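Local structure of (S)-ureidoglycine aminohydrolase cupin domain-containing protein (Pseudomonas syringae pv. tomato, 3MYX) at residues A[65-79]-A[102-116]. The protein is of unknown function but belongs to the cupin superfamily and probably carries a cupin domain related to (S)-ureidoglycine aminohydrolase. Numbering follows the deposited sequence.
Sequences YTEMLVMHRGSVTLT and RIDAQPESLWAFCAS
Two antiparallel ladders on two sheets of a cupin barrel join here: strand 66-71 runs against strand 109-116 and, beyond a corner at His72, strand 75-79 against strand 102-105. On the first ladder Thr66, Met68 and Val70 form hydrogen-bonded pairs with Ser116, Cys114 and Ala112. A classic beta bulge follows, in which Leu110 O accepts from both His72 N (2.9 Å) and Arg73 N (3.1 Å). In the conformer described, Arg73 bends at chi3 (77°), bringing NE to Glu108 O at 2.8 Å in an almost straight bond within the guanidinium plane, while Leu110 CB lies over one guanidinium face. Ser109 OG ties together the two loops between the ladders, accepting from Ser75 N and donating to Gln106 O at 2.7 Å.

Between the sheets sits the indole of Trp111. Rotation of its CG to between the backbone N and the carbonyl carbon (chi1 56°) sets the side chain beside those of Leu69 and Met71, pointing the same way. Leu69 CD2 makes a CH-pi contact over the five-membered ring, 3.6 Å from its centroid; the selenium of Met71, a selenomethionine, approaches obliquely. From the second ladder Val76 CG2 comes in obliquely near the six-membered part of the indole, and Val76 CG1, Leu78 and Ile103 continue the apolar layer. Trp111 NE1 donates to a water at 2.8 Å, which in turn donates to Glu67 OE2; that oxygen also forms a salt bridge with Arg37, while Glu67 OE1 is hydrogen-bonded to Tyr63. Strands that turn from one antiparallel sheet to the other around an apolar core fit the cupin beta-barrel.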
ATOM      1  N   TYR A  65      -7.088 -10.187   8.756  1.00  5.48           N
ATOM      2  CA  TYR A  65      -5.821  -9.539   8.493  1.00  5.06           C
ATOM      3  C   TYR A  65      -5.890  -8.088   8.947  1.00  5.02           C
ATOM      4  O   TYR A  65      -6.972  -7.550   9.153  1.00  5.79           O
ATOM      5  CB  TYR A  65      -5.548  -9.536   6.990  1.00  5.87           C
ATOM      6  CG  TYR A  65      -5.772 -10.842   6.242  1.00  5.11           C
ATOM      7  CD1 TYR A  65      -5.445 -12.073   6.807  1.00  5.89           C
ATOM      8  CD2 TYR A  65      -6.256 -10.835   4.942  1.00  5.47           C
ATOM      9  CE1 TYR A  65      -5.629 -13.263   6.107  1.00  6.43           C
ATOM     10  CE2 TYR A  65      -6.432 -12.012   4.246  1.00  5.92           C
ATOM     11  CZ  TYR A  65      -6.098 -13.213   4.822  1.00  5.78           C
ATOM     12  OH  TYR A  65      -6.292 -14.365   4.108  1.00  6.80           O
ATOM     13  N   THR A  66      -4.736  -7.433   9.042  1.00  5.60           N
ATOM     14  CA  THR A  66      -4.700  -5.967   8.947  1.00  5.10           C
ATOM     15  C   THR A  66      -4.542  -5.670   7.470  1.00  5.90           C
ATOM     16  O   THR A  66      -3.623  -6.153   6.854  1.00  6.63           O
ATOM     17  CB  THR A  66      -3.545  -5.355   9.724  1.00  5.93           C
ATOM     18  OG1 THR A  66      -3.626  -5.794  11.085  1.00  7.64           O
ATOM     19  CG2 THR A  66      -3.590  -3.840   9.644  1.00  7.17           C
ATOM     20  N   GLU A  67      -5.440  -4.885   6.893  1.00  5.14           N
ATOM     21  CA  GLU A  67      -5.428  -4.676   5.438  1.00  5.59           C
ATOM     22  C   GLU A  67      -5.713  -3.228   5.048  1.00  5.66           C
ATOM     23  O   GLU A  67      -6.688  -2.629   5.484  1.00  7.48           O
ATOM     24  CB  GLU A  67      -6.392  -5.644   4.737  1.00  6.57           C
ATOM     25  CG  GLU A  67      -6.300  -5.589   3.212  1.00  6.45           C
ATOM     26  CD  GLU A  67      -6.965  -6.772   2.497  1.00  7.52           C
ATOM     27  OE1 GLU A  67      -7.318  -7.802   3.133  1.00  7.98           O
ATOM     28  OE2 GLU A  67      -7.055  -6.672   1.255  1.00  8.37           O
HETATM   29  N   MSE A  68      -4.826  -2.690   4.217  1.00  6.08           N
HETATM   30  CA  MSE A  68      -4.966  -1.360   3.640  0.50  7.18           C
HETATM   31  C   MSE A  68      -5.491  -1.486   2.236  1.00  7.04           C
HETATM   32  O   MSE A  68      -5.012  -2.321   1.458  1.00  8.17           O
HETATM   33  CB  MSE A  68      -3.616  -0.667   3.564  0.50  8.33           C
HETATM   34  CG  MSE A  68      -3.691   0.688   2.889  0.50  8.13           C
HETATM   35 SE   MSE A  68      -1.917   1.303   2.641  0.38  9.06          SE
HETATM   36  CE  MSE A  68      -2.283   3.140   2.259  0.50  7.97           C
ATOM     37  N   LEU A  69      -6.465  -0.636   1.909  1.00  6.76           N
ATOM     38  CA  LEU A  69      -7.082  -0.552   0.571  1.00  7.33           C
ATOM     39  C   LEU A  69      -6.799   0.816  -0.027  1.00  7.15           C
ATOM     40  O   LEU A  69      -6.928   1.814   0.659  1.00  7.04           O
ATOM     41  CB  LEU A  69      -8.629  -0.673   0.654  1.00  8.68           C
ATOM     42  CG  LEU A  69      -9.303  -1.949   1.168  1.00  9.95           C
ATOM     43  CD1 LEU A  69      -9.165  -2.072   2.687  1.00 12.58           C
ATOM     44  CD2 LEU A  69     -10.754  -1.992   0.733  1.00 12.47           C
ATOM     45  N   VAL A  70      -6.417   0.845  -1.301  1.00  6.61           N
ATOM     46  CA  VAL A  70      -6.209   2.060  -2.071  0.50  6.41           C
ATOM     47  C   VAL A  70      -7.067   1.947  -3.340  1.00  5.97           C
ATOM     48  O   VAL A  70      -6.789   1.075  -4.179  1.00  6.43           O
ATOM     49  CB  VAL A  70      -4.719   2.166  -2.486  0.50  6.30           C
ATOM     50  CG1 VAL A  70      -4.485   3.401  -3.336  0.50  7.25           C
ATOM     51  CG2 VAL A  70      -3.821   2.204  -1.260  0.50  5.84           C
HETATM   52  N   MSE A  71      -8.092   2.777  -3.502  1.00  6.07           N
HETATM   53  CA  MSE A  71      -9.044   2.642  -4.610  0.50  6.93           C
HETATM   54  C   MSE A  71      -8.452   3.079  -5.937  1.00  6.98           C
HETATM   55  O   MSE A  71      -7.858   4.162  -6.033  1.00  7.42           O
HETATM   56  CB  MSE A  71     -10.274   3.504  -4.363  0.50  8.43           C
HETATM   57  CG  MSE A  71     -11.073   3.139  -3.158  0.50  9.97           C
HETATM   58 SE   MSE A  71     -11.757   1.339  -3.199  0.38 10.38          SE
HETATM   59  CE  MSE A  71     -12.420   1.270  -5.019  0.50 10.05           C
ATOM     60  N   HIS A  72      -8.664   2.269  -6.972  1.00  6.95           N
ATOM     61  CA  HIS A  72      -8.255   2.593  -8.340  1.00  6.73           C
ATOM     62  C   HIS A  72      -9.400   2.787  -9.326  1.00  7.21           C
ATOM     63  O   HIS A  72      -9.245   3.515 -10.312  1.00  8.52           O
ATOM     64  CB  HIS A  72      -7.248   1.558  -8.874  1.00  6.70           C
ATOM     65  CG  HIS A  72      -5.851   1.797  -8.390  1.00  7.13           C
ATOM     66  ND1 HIS A  72      -4.989   2.669  -9.017  1.00  8.29           N
ATOM     67  CD2 HIS A  72      -5.180   1.327  -7.305  1.00  7.15           C
ATOM     68  CE1 HIS A  72      -3.853   2.728  -8.341  1.00  8.15           C
ATOM     69  NE2 HIS A  72      -3.941   1.923  -7.297  1.00  7.77           N
ATOM     70  N   ARG A  73     -10.528   2.140  -9.075  1.00  8.33           N
ATOM     71  CA  ARG A  73     -11.717   2.264  -9.910  0.50  9.26           C
ATOM     72  C   ARG A  73     -12.931   1.951  -9.066  1.00  9.07           C
ATOM     73  O   ARG A  73     -12.876   1.080  -8.206  1.00  8.66           O
ATOM     74  CB  ARG A  73     -11.628   1.275 -11.074  0.50 11.33           C
ATOM     75  CG  ARG A  73     -12.677   1.440 -12.150  0.50 13.64           C
ATOM     76  CD  ARG A  73     -12.388   0.491 -13.299  0.50 15.07           C
ATOM     77  NE  ARG A  73     -12.778  -0.877 -12.975  0.50 16.52           N
ATOM     78  CZ  ARG A  73     -12.130  -1.968 -13.375  0.50 18.09           C
ATOM     79  NH1 ARG A  73     -11.028  -1.876 -14.112  0.50 16.83           N
ATOM     80  NH2 ARG A  73     -12.584  -3.162 -13.027  0.50 19.07           N
ATOM     81  N   GLY A  74     -14.032   2.641  -9.313  1.00  9.24           N
ATOM     82  CA  GLY A  74     -15.241   2.346  -8.591  1.00  9.43           C
ATOM     83  C   GLY A  74     -15.254   2.928  -7.198  1.00  9.19           C
ATOM     84  O   GLY A  74     -14.683   3.994  -6.940  1.00 10.61           O
ATOM     85  N   SER A  75     -15.922   2.226  -6.300  1.00  9.12           N
ATOM     86  CA  SER A  75     -16.147   2.754  -4.973  1.00  9.72           C
ATOM     87  C   SER A  75     -16.445   1.648  -4.010  1.00  9.12           C
ATOM     88  O   SER A  75     -17.096   0.660  -4.374  1.00 10.95           O
ATOM     89  CB  SER A  75     -17.328   3.747  -4.992  1.00 12.06           C
ATOM     90  OG  SER A  75     -17.505   4.376  -3.739  1.00 15.91           O
ATOM     91  N   VAL A  76     -15.966   1.802  -2.781  1.00  9.11           N
ATOM     92  CA  VAL A  76     -16.265   0.858  -1.706  0.50  7.72           C
ATOM     93  C   VAL A  76     -16.756   1.634  -0.502  1.00  8.00           C
ATOM     94  O   VAL A  76     -16.175   2.659  -0.155  1.00  9.12           O
ATOM     95  CB  VAL A  76     -15.016   0.035  -1.295  0.50  7.72           C
ATOM     96  CG1 VAL A  76     -15.225  -0.685   0.064  0.50  6.93           C
ATOM     97  CG2 VAL A  76     -14.652  -0.965  -2.392  0.50  7.24           C
ATOM     98  N   THR A  77     -17.800   1.141   0.141  1.00  7.79           N
ATOM     99  CA  THR A  77     -18.196   1.638   1.450  1.00  8.23           C
ATOM    100  C   THR A  77     -17.932   0.533   2.472  1.00  7.57           C
ATOM    101  O   THR A  77     -18.409  -0.608   2.316  1.00  7.74           O
ATOM    102  CB  THR A  77     -19.659   2.080   1.494  1.00  9.67           C
ATOM    103  OG1 THR A  77     -19.829   3.196   0.610  1.00 11.75           O
ATOM    104  CG2 THR A  77     -20.071   2.487   2.917  1.00 10.75           C
ATOM    105  N   LEU A  78     -17.123   0.879   3.469  1.00  6.28           N
ATOM    106  CA  LEU A  78     -16.771   0.005   4.570  1.00  6.73           C
ATOM    107  C   LEU A  78     -17.650   0.412   5.750  1.00  7.59           C
ATOM    108  O   LEU A  78     -17.658   1.579   6.138  1.00  8.44           O
ATOM    109  CB  LEU A  78     -15.287   0.191   4.959  1.00  6.76           C
ATOM    110  CG  LEU A  78     -14.269  -0.025   3.844  1.00  7.09           C
ATOM    111  CD1 LEU A  78     -12.876   0.360   4.326  1.00  9.09           C
ATOM    112  CD2 LEU A  78     -14.294  -1.482   3.340  1.00 10.26           C
ATOM    113  N   THR A  79     -18.373  -0.540   6.324  1.00  7.35           N
ATOM    114  CA  THR A  79     -19.210  -0.281   7.485  0.50  8.08           C
ATOM    115  C   THR A  79     -18.816  -1.223   8.624  1.00  7.24           C
ATOM    116  O   THR A  79     -18.593  -2.403   8.394  1.00  8.21           O
ATOM    117  CB  THR A  79     -20.707  -0.454   7.127  0.50  8.34           C
ATOM    118  OG1 THR A  79     -20.995   0.266   5.912  0.50 10.05           O
ATOM    119  CG2 THR A  79     -21.597   0.052   8.256  0.50  9.40           C
ATOM    120  N   ARG A 102     -18.421  -4.795   6.854  1.00  6.23           N
ATOM    121  CA  ARG A 102     -19.085  -5.045   5.587  1.00  6.87           C
ATOM    122  C   ARG A 102     -18.364  -4.218   4.536  1.00  7.71           C
ATOM    123  O   ARG A 102     -18.129  -3.013   4.723  1.00  8.07           O
ATOM    124  CB  ARG A 102     -20.574  -4.696   5.650  1.00  8.88           C
ATOM    125  CG  ARG A 102     -21.331  -4.928   4.352  1.00  8.59           C
ATOM    126  CD  ARG A 102     -22.804  -4.755   4.633  1.00 12.54           C
ATOM    127  NE  ARG A 102     -23.670  -4.886   3.467  1.00 15.99           N
ATOM    128  CZ  ARG A 102     -24.108  -6.038   2.959  1.00 15.44           C
ATOM    129  NH1 ARG A 102     -23.737  -7.211   3.465  1.00 18.76           N
ATOM    130  NH2 ARG A 102     -24.907  -6.015   1.913  1.00 16.82           N
ATOM    131  N   ILE A 103     -17.980  -4.889   3.454  1.00  6.67           N
ATOM    132  CA  ILE A 103     -17.263  -4.299   2.339  1.00  7.01           C
ATOM    133  C   ILE A 103     -18.227  -4.293   1.167  1.00  6.83           C
ATOM    134  O   ILE A 103     -18.562  -5.342   0.642  1.00  8.05           O
ATOM    135  CB  ILE A 103     -15.995  -5.125   2.018  1.00  7.39           C
ATOM    136  CG1 ILE A 103     -15.104  -5.250   3.273  1.00  7.52           C
ATOM    137  CG2 ILE A 103     -15.235  -4.535   0.824  1.00  8.15           C
ATOM    138  CD1 ILE A 103     -13.882  -6.158   3.138  1.00  9.65           C
ATOM    139  N   ASP A 104     -18.688  -3.105   0.799  1.00  7.01           N
ATOM    140  CA  ASP A 104     -19.758  -2.948  -0.182  1.00  7.78           C
ATOM    141  C   ASP A 104     -19.177  -2.212  -1.396  1.00  7.63           C
ATOM    142  O   ASP A 104     -19.032  -0.994  -1.370  1.00  8.87           O
ATOM    143  CB  ASP A 104     -20.939  -2.199   0.444  1.00  9.63           C
ATOM    144  CG  ASP A 104     -22.133  -2.081  -0.468  1.00 12.37           C
ATOM    145  OD1 ASP A 104     -22.055  -2.504  -1.635  1.00 13.36           O
ATOM    146  OD2 ASP A 104     -23.130  -1.533   0.030  1.00 17.27           O
ATOM    147  N   ALA A 105     -18.867  -2.957  -2.457  1.00  8.05           N
ATOM    148  CA  ALA A 105     -18.250  -2.430  -3.668  1.00  7.49           C
ATOM    149  C   ALA A 105     -19.302  -2.177  -4.734  1.00  8.52           C
ATOM    150  O   ALA A 105     -20.164  -3.004  -4.989  1.00 10.31           O
ATOM    151  CB  ALA A 105     -17.208  -3.407  -4.212  1.00  9.47           C
ATOM    152  N   GLN A 106     -19.173  -1.043  -5.407  1.00  8.65           N
ATOM    153  CA  GLN A 106     -19.952  -0.816  -6.605  0.50  9.75           C
ATOM    154  C   GLN A 106     -19.470  -1.788  -7.683  1.00  9.46           C
ATOM    155  O   GLN A 106     -18.332  -2.245  -7.653  1.00  8.92           O
ATOM    156  CB  GLN A 106     -19.823   0.636  -7.054  0.50 10.91           C
ATOM    157  CG  GLN A 106     -20.556   1.586  -6.119  0.50 13.06           C
ATOM    158  CD  GLN A 106     -22.023   1.231  -5.975  0.50 15.03           C
ATOM    159  OE1 GLN A 106     -22.487   0.873  -4.892  0.50 16.84           O
ATOM    160  NE2 GLN A 106     -22.760   1.311  -7.079  0.50 16.12           N
ATOM    161  N   PRO A 107     -20.350  -2.132  -8.639  1.00  9.79           N
ATOM    162  CA  PRO A 107     -19.889  -3.035  -9.687  1.00  9.99           C
ATOM    163  C   PRO A 107     -18.609  -2.562 -10.359  1.00  9.77           C
ATOM    164  O   PRO A 107     -18.422  -1.351 -10.572  1.00 11.10           O
ATOM    165  CB  PRO A 107     -21.049  -3.022 -10.682  1.00 11.46           C
ATOM    166  CG  PRO A 107     -22.239  -2.792  -9.839  1.00 11.42           C
ATOM    167  CD  PRO A 107     -21.777  -1.792  -8.803  1.00 11.19           C
ATOM    168  N   GLU A 108     -17.720  -3.505 -10.661  0.50  9.51           N
ATOM    169  CA  GLU A 108     -16.517  -3.226 -11.435  0.50  9.94           C
ATOM    170  C   GLU A 108     -15.568  -2.293 -10.665  0.50 10.31           C
ATOM    171  O   GLU A 108     -14.973  -1.393 -11.249  0.50 11.57           O
ATOM    172  CB  GLU A 108     -16.893  -2.647 -12.818  0.50 11.04           C
ATOM    173  CG  GLU A 108     -17.998  -3.435 -13.527  0.50 11.63           C
ATOM    174  CD  GLU A 108     -17.557  -4.817 -13.951  0.50 16.08           C
ATOM    175  OE1 GLU A 108     -16.347  -5.030 -14.168  0.50 18.60           O
ATOM    176  OE2 GLU A 108     -18.437  -5.693 -14.088  0.50 19.14           O
ATOM    177  N   SER A 109     -15.461  -2.490  -9.352  1.00  9.12           N
ATOM    178  CA  SER A 109     -14.499  -1.739  -8.545  1.00  8.47           C
ATOM    179  C   SER A 109     -13.187  -2.517  -8.456  1.00  8.62           C
ATOM    180  O   SER A 109     -13.149  -3.751  -8.587  1.00  9.06           O
ATOM    181  CB  SER A 109     -15.056  -1.457  -7.156  1.00  9.39           C
ATOM    182  OG  SER A 109     -16.194  -0.623  -7.204  1.00  9.59           O
ATOM    183  N   LEU A 110     -12.106  -1.778  -8.213  1.00  8.08           N
ATOM    184  CA  LEU A 110     -10.766  -2.353  -8.181  1.00  8.16           C
ATOM    185  C   LEU A 110      -9.932  -1.527  -7.232  1.00  7.41           C
ATOM    186  O   LEU A 110      -9.856  -0.296  -7.360  1.00  8.76           O
ATOM    187  CB  LEU A 110     -10.141  -2.339  -9.592  1.00 10.08           C
ATOM    188  CG  LEU A 110      -8.830  -3.102  -9.832  1.00 10.59           C
ATOM    189  CD1 LEU A 110      -8.679  -3.484 -11.338  1.00 13.10           C
ATOM    190  CD2 LEU A 110      -7.579  -2.346  -9.333  1.00 11.31           C
ATOM    191  N   TRP A 111      -9.287  -2.203  -6.287  1.00  6.85           N
ATOM    192  CA  TRP A 111      -8.360  -1.535  -5.384  1.00  6.48           C
ATOM    193  C   TRP A 111      -7.073  -2.297  -5.224  1.00  6.14           C
ATOM    194  O   TRP A 111      -7.048  -3.511  -5.396  1.00  7.46           O
ATOM    195  CB  TRP A 111      -8.991  -1.293  -4.023  1.00  6.50           C
ATOM    196  CG  TRP A 111      -9.548  -2.461  -3.253  1.00  7.12           C
ATOM    197  CD1 TRP A 111      -8.919  -3.179  -2.276  1.00  6.78           C
ATOM    198  CD2 TRP A 111     -10.895  -2.974  -3.315  1.00  6.27           C
ATOM    199  NE1 TRP A 111      -9.778  -4.083  -1.717  1.00  7.88           N
ATOM    200  CE2 TRP A 111     -10.988  -4.006  -2.349  1.00  8.16           C
ATOM    201  CE3 TRP A 111     -12.017  -2.679  -4.101  1.00  9.08           C
ATOM    202  CZ2 TRP A 111     -12.166  -4.718  -2.126  1.00  9.08           C
ATOM    203  CZ3 TRP A 111     -13.178  -3.417  -3.905  1.00 10.30           C
ATOM    204  CH2 TRP A 111     -13.240  -4.415  -2.918  1.00 10.74           C
ATOM    205  N   ALA A 112      -5.999  -1.575  -4.912  1.00  6.11           N
ATOM    206  CA  ALA A 112      -4.766  -2.210  -4.480  1.00  5.70           C
ATOM    207  C   ALA A 112      -4.854  -2.495  -2.984  1.00  6.05           C
ATOM    208  O   ALA A 112      -5.557  -1.817  -2.246  1.00  6.75           O
ATOM    209  CB  ALA A 112      -3.549  -1.346  -4.779  1.00  6.47           C
ATOM    210  N   PHE A 113      -4.117  -3.498  -2.535  1.00  6.20           N
ATOM    211  CA  PHE A 113      -4.071  -3.811  -1.120  1.00  5.98           C
ATOM    212  C   PHE A 113      -2.673  -4.165  -0.652  1.00  5.00           C
ATOM    213  O   PHE A 113      -1.824  -4.639  -1.427  1.00  5.75           O
ATOM    214  CB  PHE A 113      -5.029  -4.974  -0.777  1.00  6.10           C
ATOM    215  CG  PHE A 113      -4.515  -6.342  -1.182  1.00  6.14           C
ATOM    216  CD1 PHE A 113      -3.705  -7.091  -0.339  1.00  5.96           C
ATOM    217  CD2 PHE A 113      -4.833  -6.892  -2.419  1.00  5.67           C
ATOM    218  CE1 PHE A 113      -3.205  -8.333  -0.717  1.00  6.77           C
ATOM    219  CE2 PHE A 113      -4.337  -8.152  -2.793  1.00  6.30           C
ATOM    220  CZ  PHE A 113      -3.514  -8.864  -1.938  1.00  7.53           C
ATOM    221  N   CYS A 114      -2.454  -3.942   0.644  1.00  5.31           N
ATOM    222  CA  CYS A 114      -1.354  -4.548   1.395  1.00  5.89           C
ATOM    223  C   CYS A 114      -1.954  -5.086   2.681  1.00  5.97           C
ATOM    224  O   CYS A 114      -2.670  -4.376   3.386  1.00  7.06           O
ATOM    225  CB  CYS A 114      -0.276  -3.513   1.691  1.00  7.32           C
ATOM    226  SG  CYS A 114       1.133  -4.204   2.612  1.00  9.56           S
ATOM    227  N   ALA A 115      -1.690  -6.364   2.971  1.00  6.94           N
ATOM    228  CA  ALA A 115      -2.227  -7.021   4.149  1.00  6.16           C
ATOM    229  C   ALA A 115      -1.126  -7.664   4.955  1.00  6.70           C
ATOM    230  O   ALA A 115      -0.224  -8.280   4.388  1.00  7.90           O
ATOM    231  CB  ALA A 115      -3.241  -8.093   3.734  1.00  7.29           C
ATOM    232  N   SER A 116      -1.242  -7.559   6.275  1.00  6.17           N
ATOM    233  CA  SER A 116      -0.497  -8.419   7.181  1.00  5.07           C
ATOM    234  C   SER A 116      -1.409  -9.585   7.515  1.00  5.45           C
ATOM    235  O   SER A 116      -2.400  -9.431   8.227  1.00  6.88           O
ATOM    236  CB  SER A 116      -0.121  -7.681   8.451  1.00  6.08           C
ATOM    237  OG  SER A 116       0.503  -8.555   9.383  1.00  8.75           O
TER
HETATM  238  O   HOH W   1      -2.011  -8.289  11.408  1.00  9.12           O
HETATM  239  O   HOH W   2      -9.591  -6.017   0.359  1.00 13.31           O
HETATM  240  O   HOH W   3     -13.764  -5.089 -10.853  1.00 21.71           O